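Local coordinates for secreted protein (Streptomyces lividans TK24, PDB 5LXZ) that probably acts as a copper-radical oxidase of the galactose oxidase type, using a mononuclear copper centre, at residues M343-V355 with M366-S380. The protein carries 1 engineered substitution. Numbering follows the deposited sequence.
With EDO (1,2-ethanediol), chain J.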
ATOM      1  N   MET A 343      12.999  -2.189 -15.955  1.00  8.14           N
ATOM      2  CA  MET A 343      12.937  -1.445 -14.713  1.00  8.97           C
ATOM      3  C   MET A 343      14.332  -1.004 -14.206  1.00  8.73           C
ATOM      4  O   MET A 343      15.138  -1.843 -13.820  1.00  9.73           O
ATOM      5  CB  MET A 343      12.244  -2.266 -13.622  1.00  9.76           C
ATOM      6  CG  MET A 343      12.213  -1.587 -12.260  1.00 10.64           C
ATOM      7  SD  MET A 343      11.130  -0.169 -12.118  1.00 10.51           S
ATOM      8  CE  MET A 343       9.523  -1.017 -12.118  1.00  9.52           C
ATOM      9  N   SER A 344      14.551   0.303 -14.174  1.00  9.19           N
ATOM     10  CA  SER A 344      15.719   0.860 -13.498  1.00  8.96           C
ATOM     11  C   SER A 344      15.584   0.712 -12.022  1.00  8.42           C
ATOM     12  O   SER A 344      14.464   0.759 -11.498  1.00  7.89           O
ATOM     13  CB  SER A 344      15.902   2.299 -13.829  1.00  9.66           C
ATOM     14  OG  SER A 344      16.280   2.418 -15.187  1.00 11.66           O
ATOM     15  N   ASP A 345      16.687   0.560 -11.284  1.00  8.41           N
ATOM     16  CA  ASP A 345      16.607   0.465  -9.799  1.00  8.66           C
ATOM     17  C   ASP A 345      15.656  -0.660  -9.416  1.00  7.97           C
ATOM     18  O   ASP A 345      14.802  -0.503  -8.545  1.00  7.50           O
ATOM     19  CB  ASP A 345      16.248   1.806  -9.131  1.00  8.93           C
ATOM     20  CG  ASP A 345      17.343   2.841  -9.307  1.00  9.32           C
ATOM     21  OD1 ASP A 345      18.493   2.393  -9.545  1.00 11.22           O
ATOM     22  OD2 ASP A 345      17.058   4.021  -9.133  1.00 10.27           O
ATOM     23  N   ALA A 346      15.805  -1.814 -10.084  1.00  7.94           N
ATOM     24  CA  ALA A 346      14.966  -2.966  -9.788  1.00  8.11           C
ATOM     25  C   ALA A 346      15.266  -3.545  -8.407  1.00  8.07           C
ATOM     26  O   ALA A 346      14.461  -4.289  -7.840  1.00  8.21           O
ATOM     27  CB  ALA A 346      15.123  -4.003 -10.861  1.00  8.85           C
ATOM     28  N   ASN A 347      16.410  -3.152  -7.842  1.00  7.49           N
ATOM     29  CA  ASN A 347      16.799  -3.441  -6.493  1.00  7.93           C
ATOM     30  C   ASN A 347      16.289  -2.448  -5.450  1.00  7.46           C
ATOM     31  O   ASN A 347      16.642  -2.543  -4.277  1.00  8.23           O
ATOM     32  CB  ASN A 347      18.332  -3.552  -6.428  1.00  7.97           C
ATOM     33  CG  ASN A 347      19.048  -2.262  -6.826  1.00  8.56           C
ATOM     34  OD1 ASN A 347      18.551  -1.440  -7.575  1.00  8.79           O
ATOM     35  ND2 ASN A 347      20.252  -2.098  -6.283  1.00  9.58           N
ATOM     36  N   MET A 348      15.461  -1.487  -5.895  1.00  7.08           N
ATOM     37  CA  MET A 348      14.917  -0.402  -5.042  1.00  7.21           C
ATOM     38  C   MET A 348      13.444  -0.256  -5.318  1.00  6.79           C
ATOM     39  O   MET A 348      12.986   0.848  -5.631  1.00  7.04           O
ATOM     40  CB  MET A 348      15.635   0.915  -5.266  1.00  7.98           C
ATOM     41  CG  MET A 348      17.125   0.768  -5.104  1.00  8.23           C
ATOM     42  SD  MET A 348      17.898   2.410  -5.227  1.00 10.18           S
ATOM     43  CE  MET A 348      19.492   2.015  -5.910  1.00 10.96           C
ATOM     44  N   LEU A 349      12.712  -1.375  -5.225  1.00  6.34           N
ATOM     45  CA  LEU A 349      11.269  -1.343  -5.436  1.00  6.45           C
ATOM     46  C   LEU A 349      10.478  -1.427  -4.145  1.00  6.01           C
ATOM     47  O   LEU A 349       9.283  -1.069  -4.147  1.00  6.29           O
ATOM     48  CB  LEU A 349      10.881  -2.495  -6.349  1.00  6.52           C
ATOM     49  CG  LEU A 349      11.314  -2.304  -7.802  1.00  7.10           C
ATOM     50  CD1 LEU A 349      11.085  -3.603  -8.597  1.00  7.23           C
ATOM     51  CD2 LEU A 349      10.515  -1.163  -8.412  1.00  7.78           C
ATOM     52  N   GLU A 350      11.083  -1.824  -3.034  1.00  5.89           N
ATOM     53  CA  GLU A 350      10.371  -1.762  -1.768  1.00  6.28           C
ATOM     54  C   GLU A 350      10.098  -0.327  -1.399  1.00  6.14           C
ATOM     55  O   GLU A 350      10.982   0.531  -1.486  1.00  5.96           O
ATOM     56  CB  GLU A 350      11.188  -2.419  -0.651  1.00  6.80           C
ATOM     57  CG  GLU A 350      11.241  -3.949  -0.800  1.00  7.29           C
ATOM     58  CD  GLU A 350      11.779  -4.701   0.416  1.00  8.49           C
ATOM     59  OE1 GLU A 350      11.939  -4.092   1.510  1.00  9.13           O
ATOM     60  OE2 GLU A 350      12.018  -5.931   0.271  1.00  9.46           O
ATOM     61  N   THR A 351       8.873  -0.023  -0.971  1.00  5.70           N
ATOM     62  CA  THR A 351       8.490   1.328  -0.531  1.00  6.13           C
ATOM     63  C   THR A 351       8.388   2.343  -1.684  1.00  5.83           C
ATOM     64  O   THR A 351       8.318   3.545  -1.435  1.00  5.95           O
ATOM     65  CB  THR A 351       9.318   1.847   0.674  1.00  6.44           C
ATOM     66  OG1 THR A 351      10.606   2.369   0.262  1.00  6.81           O
ATOM     67  CG2 THR A 351       9.493   0.778   1.702  1.00  6.56           C
ATOM     68  N   ALA A 352       8.377   1.884  -2.930  1.00  5.57           N
ATOM     69  CA  ALA A 352       8.074   2.709  -4.071  1.00  5.80           C
ATOM     70  C   ALA A 352       6.570   2.915  -4.199  1.00  5.64           C
ATOM     71  O   ALA A 352       5.792   2.066  -3.742  1.00  5.95           O
ATOM     72  CB  ALA A 352       8.589   2.048  -5.320  1.00  5.71           C
ATOM     73  N   ASN A 353       6.154   3.995  -4.829  1.00  5.57           N
ATOM     74  CA  ASN A 353       4.758   4.184  -5.138  1.00  6.19           C
ATOM     75  C   ASN A 353       4.520   3.769  -6.575  1.00  6.45           C
ATOM     76  O   ASN A 353       5.452   3.734  -7.406  1.00  7.15           O
ATOM     77  CB  ASN A 353       4.315   5.622  -4.810  1.00  6.68           C
ATOM     78  CG  ASN A 353       2.880   5.692  -4.365  1.00  6.89           C
ATOM     79  OD1 ASN A 353       2.020   5.016  -4.968  1.00  7.66           O
ATOM     80  ND2 ASN A 353       2.587   6.415  -3.325  1.00  7.07           N
ATOM     81  N   THR A 354       3.256   3.494  -6.906  1.00  5.94           N
ATOM     82  CA  THR A 354       2.835   3.118  -8.236  1.00  6.21           C
ATOM     83  C   THR A 354       1.551   3.859  -8.537  1.00  6.08           C
ATOM     84  O   THR A 354       0.646   3.855  -7.690  1.00  6.09           O
ATOM     85  CB  THR A 354       2.513   1.629  -8.341  1.00  6.36           C
ATOM     86  OG1 THR A 354       3.597   0.851  -7.817  1.00  6.92           O
ATOM     87  CG2 THR A 354       2.249   1.239  -9.770  1.00  6.72           C
ATOM     88  N   VAL A 355       1.460   4.409  -9.738  1.00  6.43           N
ATOM     89  CA  VAL A 355       0.251   5.099 -10.205  1.00  6.79           C
ATOM     90  C   VAL A 355      -0.070   4.658 -11.599  1.00  7.11           C
ATOM     91  O   VAL A 355       0.831   4.604 -12.455  1.00  6.69           O
ATOM     92  CB  VAL A 355       0.467   6.644 -10.196  1.00  7.94           C
ATOM     93  CG1 VAL A 355      -0.733   7.370 -10.717  1.00  8.97           C
ATOM     94  CG2 VAL A 355       0.731   7.132  -8.785  1.00  8.37           C
ATOM     95  N   MET A 366       3.367   4.237 -13.654  1.00  7.17           N
ATOM     96  CA  MET A 366       4.598   4.852 -13.175  1.00  7.72           C
ATOM     97  C   MET A 366       4.928   4.350 -11.792  1.00  7.02           C
ATOM     98  O   MET A 366       4.079   4.340 -10.902  1.00  7.02           O
ATOM     99  CB  MET A 366       4.470   6.350 -13.184  1.00  8.95           C
ATOM    100  CG  MET A 366       5.717   7.035 -12.657  1.00 10.01           C
ATOM    101  SD  MET A 366       5.519   8.815 -12.378  1.00 14.22           S
ATOM    102  CE  MET A 366       5.872   9.246 -14.006  1.00 13.13           C
ATOM    103  N   VAL A 367       6.168   3.885 -11.620  1.00  6.69           N
ATOM    104  CA  VAL A 367       6.747   3.480 -10.359  1.00  6.58           C
ATOM    105  C   VAL A 367       7.741   4.573  -9.915  1.00  6.53           C
ATOM    106  O   VAL A 367       8.524   5.046 -10.740  1.00  7.04           O
ATOM    107  CB  VAL A 367       7.425   2.118 -10.490  1.00  7.24           C
ATOM    108  CG1 VAL A 367       8.168   1.787  -9.243  1.00  7.61           C
ATOM    109  CG2 VAL A 367       6.426   1.019 -10.820  1.00  7.83           C
ATOM    110  N   ILE A 368       7.598   5.003  -8.687  1.00  6.31           N
ATOM    111  CA  ILE A 368       8.250   6.199  -8.203  1.00  6.52           C
ATOM    112  C   ILE A 368       9.072   5.877  -6.965  1.00  6.41           C
ATOM    113  O   ILE A 368       8.544   5.407  -5.969  1.00  5.91           O
ATOM    114  CB  ILE A 368       7.199   7.274  -7.804  1.00  7.54           C
ATOM    115  CG1 ILE A 368       6.210   7.518  -8.912  1.00  8.44           C
ATOM    116  CG2 ILE A 368       7.867   8.573  -7.380  1.00  7.60           C
ATOM    117  CD1 ILE A 368       4.951   8.226  -8.503  1.00  9.70           C
ATOM    118  N   GLY A 369      10.357   6.185  -6.999  1.00  6.30           N
ATOM    119  CA  GLY A 369      11.209   6.081  -5.852  1.00  6.17           C
ATOM    120  C   GLY A 369      11.385   4.632  -5.394  1.00  6.43           C
ATOM    121  O   GLY A 369      11.371   3.726  -6.228  1.00  6.09           O
ATOM    122  N   GLY A 370      11.495   4.448  -4.082  1.00  6.07           N
ATOM    123  CA  GLY A 370      11.767   3.163  -3.503  1.00  6.21           C
ATOM    124  C   GLY A 370      13.112   3.079  -2.841  1.00  6.36           C
ATOM    125  O   GLY A 370      13.923   3.995  -2.908  1.00  7.30           O
ATOM    126  N   GLY A 371      13.302   1.993  -2.132  1.00  6.21           N
ATOM    127  CA  GLY A 371      14.554   1.718  -1.479  1.00  6.22           C
ATOM    128  C   GLY A 371      14.961   0.279  -1.534  1.00  6.28           C
ATOM    129  O   GLY A 371      14.230  -0.597  -1.988  1.00  6.18           O
ATOM    130  N   GLY A 372      16.190   0.017  -1.088  1.00  6.79           N
ATOM    131  CA  GLY A 372      16.685  -1.332  -1.111  1.00  6.93           C
ATOM    132  C   GLY A 372      15.958  -2.225  -0.135  1.00  6.88           C
ATOM    133  O   GLY A 372      15.254  -1.762   0.766  1.00  7.00           O
ATOM    134  N   VAL A 373      16.133  -3.514  -0.303  1.00  7.33           N
ATOM    135  CA  VAL A 373      15.378  -4.454   0.494  1.00  8.43           C
ATOM    136  C   VAL A 373      15.643  -4.241   2.010  1.00  8.69           C
ATOM    137  O   VAL A 373      16.769  -3.933   2.444  1.00  9.72           O
ATOM    138  CB  VAL A 373      15.654  -5.919   0.105  1.00  8.98           C
ATOM    139  CG1 VAL A 373      15.123  -6.202  -1.284  1.00 10.12           C
ATOM    140  CG2 VAL A 373      17.132  -6.273   0.250  1.00  9.56           C
ATOM    141  N   GLY A 374      14.597  -4.436   2.804  1.00  8.76           N
ATOM    142  CA  GLY A 374      14.704  -4.322   4.250  1.00  9.27           C
ATOM    143  C   GLY A 374      15.154  -2.957   4.675  1.00  9.12           C
ATOM    144  O   GLY A 374      14.559  -1.961   4.254  1.00  9.43           O
ATOM    145  N   GLU A 375      16.212  -2.902   5.477  1.00  9.12           N
ATOM    146  CA  GLU A 375      16.669  -1.658   6.089  1.00  9.60           C
ATOM    147  C   GLU A 375      17.802  -1.028   5.327  1.00  9.11           C
ATOM    148  O   GLU A 375      18.573  -0.211   5.874  1.00 10.09           O
ATOM    149  CB  GLU A 375      17.010  -1.899   7.573  1.00 10.21           C
ATOM    150  CG  GLU A 375      15.813  -2.387   8.327  1.00 10.98           C
ATOM    151  CD  GLU A 375      16.055  -2.843   9.760  1.00 12.07           C
ATOM    152  OE1 GLU A 375      17.150  -2.566  10.287  1.00 13.82           O
ATOM    153  OE2 GLU A 375      15.161  -3.562  10.252  1.00 14.77           O
ATOM    154  N   SER A 376      17.911  -1.372   4.061  1.00  8.56           N
ATOM    155  CA  SER A 376      18.944  -0.853   3.198  1.00  8.69           C
ATOM    156  C   SER A 376      19.006   0.655   3.178  1.00  8.64           C
ATOM    157  O   SER A 376      17.968   1.366   3.251  1.00  8.73           O
ATOM    158  CB  SER A 376      18.664  -1.320   1.790  1.00  8.60           C
ATOM    159  OG  SER A 376      19.550  -0.819   0.807  1.00  8.96           O
ATOM    160  N   LYS A 377      20.234   1.164   3.021  1.00  9.13           N
ATOM    161  CA  LYS A 377      20.449   2.594   2.769  1.00 10.33           C
ATOM    162  C   LYS A 377      20.211   3.022   1.346  1.00  9.46           C
ATOM    163  O   LYS A 377      20.244   4.219   1.042  1.00 10.55           O
ATOM    164  CB  LYS A 377      21.881   3.004   3.180  1.00 12.21           C
ATOM    165  CG  LYS A 377      22.115   2.885   4.638  1.00 16.59           C
ATOM    166  CD  LYS A 377      23.298   3.723   5.105  0.50 16.99           C
ATOM    167  CE  LYS A 377      23.191   3.957   6.592  0.50 18.09           C
ATOM    168  NZ  LYS A 377      21.995   4.770   6.922  0.50 18.13           N
ATOM    169  N   LEU A 378      20.038   2.093   0.422  1.00  8.47           N
ATOM    170  CA  LEU A 378      19.793   2.467  -0.952  1.00  8.51           C
ATOM    171  C   LEU A 378      18.409   3.125  -1.088  1.00  8.18           C
ATOM    172  O   LEU A 378      17.453   2.656  -0.504  1.00  8.02           O
ATOM    173  CB  LEU A 378      19.824   1.236  -1.854  1.00  9.13           C
ATOM    174  CG  LEU A 378      21.105   0.410  -1.949  1.00  9.46           C
ATOM    175  CD1 LEU A 378      20.832  -0.824  -2.818  1.00 10.21           C
ATOM    176  CD2 LEU A 378      22.178   1.296  -2.565  1.00 10.20           C
ATOM    177  N   SER A 379      18.331   4.162  -1.895  1.00  7.92           N
ATOM    178  CA  SER A 379      17.057   4.769  -2.291  1.00  8.07           C
ATOM    179  C   SER A 379      17.131   5.323  -3.692  1.00  8.46           C
ATOM    180  O   SER A 379      18.187   5.760  -4.154  1.00  8.94           O
ATOM    181  CB  SER A 379      16.558   5.770  -1.267  1.00  8.37           C
ATOM    182  OG  SER A 379      17.411   6.905  -1.217  1.00  8.95           O
ATOM    183  N   SER A 380      15.996   5.261  -4.416  1.00  7.72           N
ATOM    184  CA  SER A 380      15.917   5.586  -5.828  1.00  7.87           C
ATOM    185  C   SER A 380      15.347   6.979  -6.064  1.00  8.05           C
ATOM    186  O   SER A 380      14.340   7.349  -5.458  1.00  7.96           O
ATOM    187  CB  SER A 380      14.997   4.597  -6.545  1.00  8.05           C
ATOM    188  OG  SER A 380      14.907   4.884  -7.913  1.00  8.06           O
TER
HETATM  189  C1  EDO J 709      17.382   0.137  11.455  1.00 24.78           C
HETATM  190  O1  EDO J 709      18.123  -0.403  10.342  1.00 25.79           O
HETATM  191  C2  EDO J 709      18.403   0.936  12.263  1.00 25.78           C
HETATM  192  O2  EDO J 709      18.701   2.096  11.538  1.00 23.52           O
HETATM  193  O   HOH W   1      17.870  -4.231  -2.608  1.00  9.20           O
HETATM  194  O   HOH W   2      13.778  -3.137  -2.983  1.00 12.61           O
HETATM  195  O   HOH W   3      12.471  -1.627   2.579  1.00 10.44           O
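N353-V355 and M366-I368 pair as the first two strands of an antiparallel blade in the Kelch-type beta-propeller, and the loops leading into and out of them meet near one of the bound coppers, the T351 side chain lying about 9 Å from it. Two-way backbone bonds join N353 to I368 and V355 to M366; between them T354 and V367 form a non-hydrogen-bonded pair, side by side on one sheet face. On that face V367 CG1 lies 3.9 Å from L349 CD2, while V367 CG2 takes up M343 CE. Past the strands the loops close in at G370, where a side chain would run into M348 O. E350 O grips two donors, G371 N at 2.8 Å, nearly straight on, and T351 OG1 at 2.6 Å. With CG anti to its carbonyl carbon (chi1 -71°), E350 sends an extended chain across V373, where OE1 takes G374 N from above the carboxylate plane at 3.0 Å and OE2 salt-bridges R325. Replacing E350 by alanine is likely to leave G374 N and R325 without their carboxylate and to open a gap against V373. Beside the type I turn D345-M348, S380 OG donates to D345 OD2 (2.6 Å), and M348 SD rests against the S379-S380 peptide. Strand 383-387 continues the blade beyond 364-368, R384 touching V367 and L349, while A410 of strand 409-412 in the next blade packs on N353, V355 and I368.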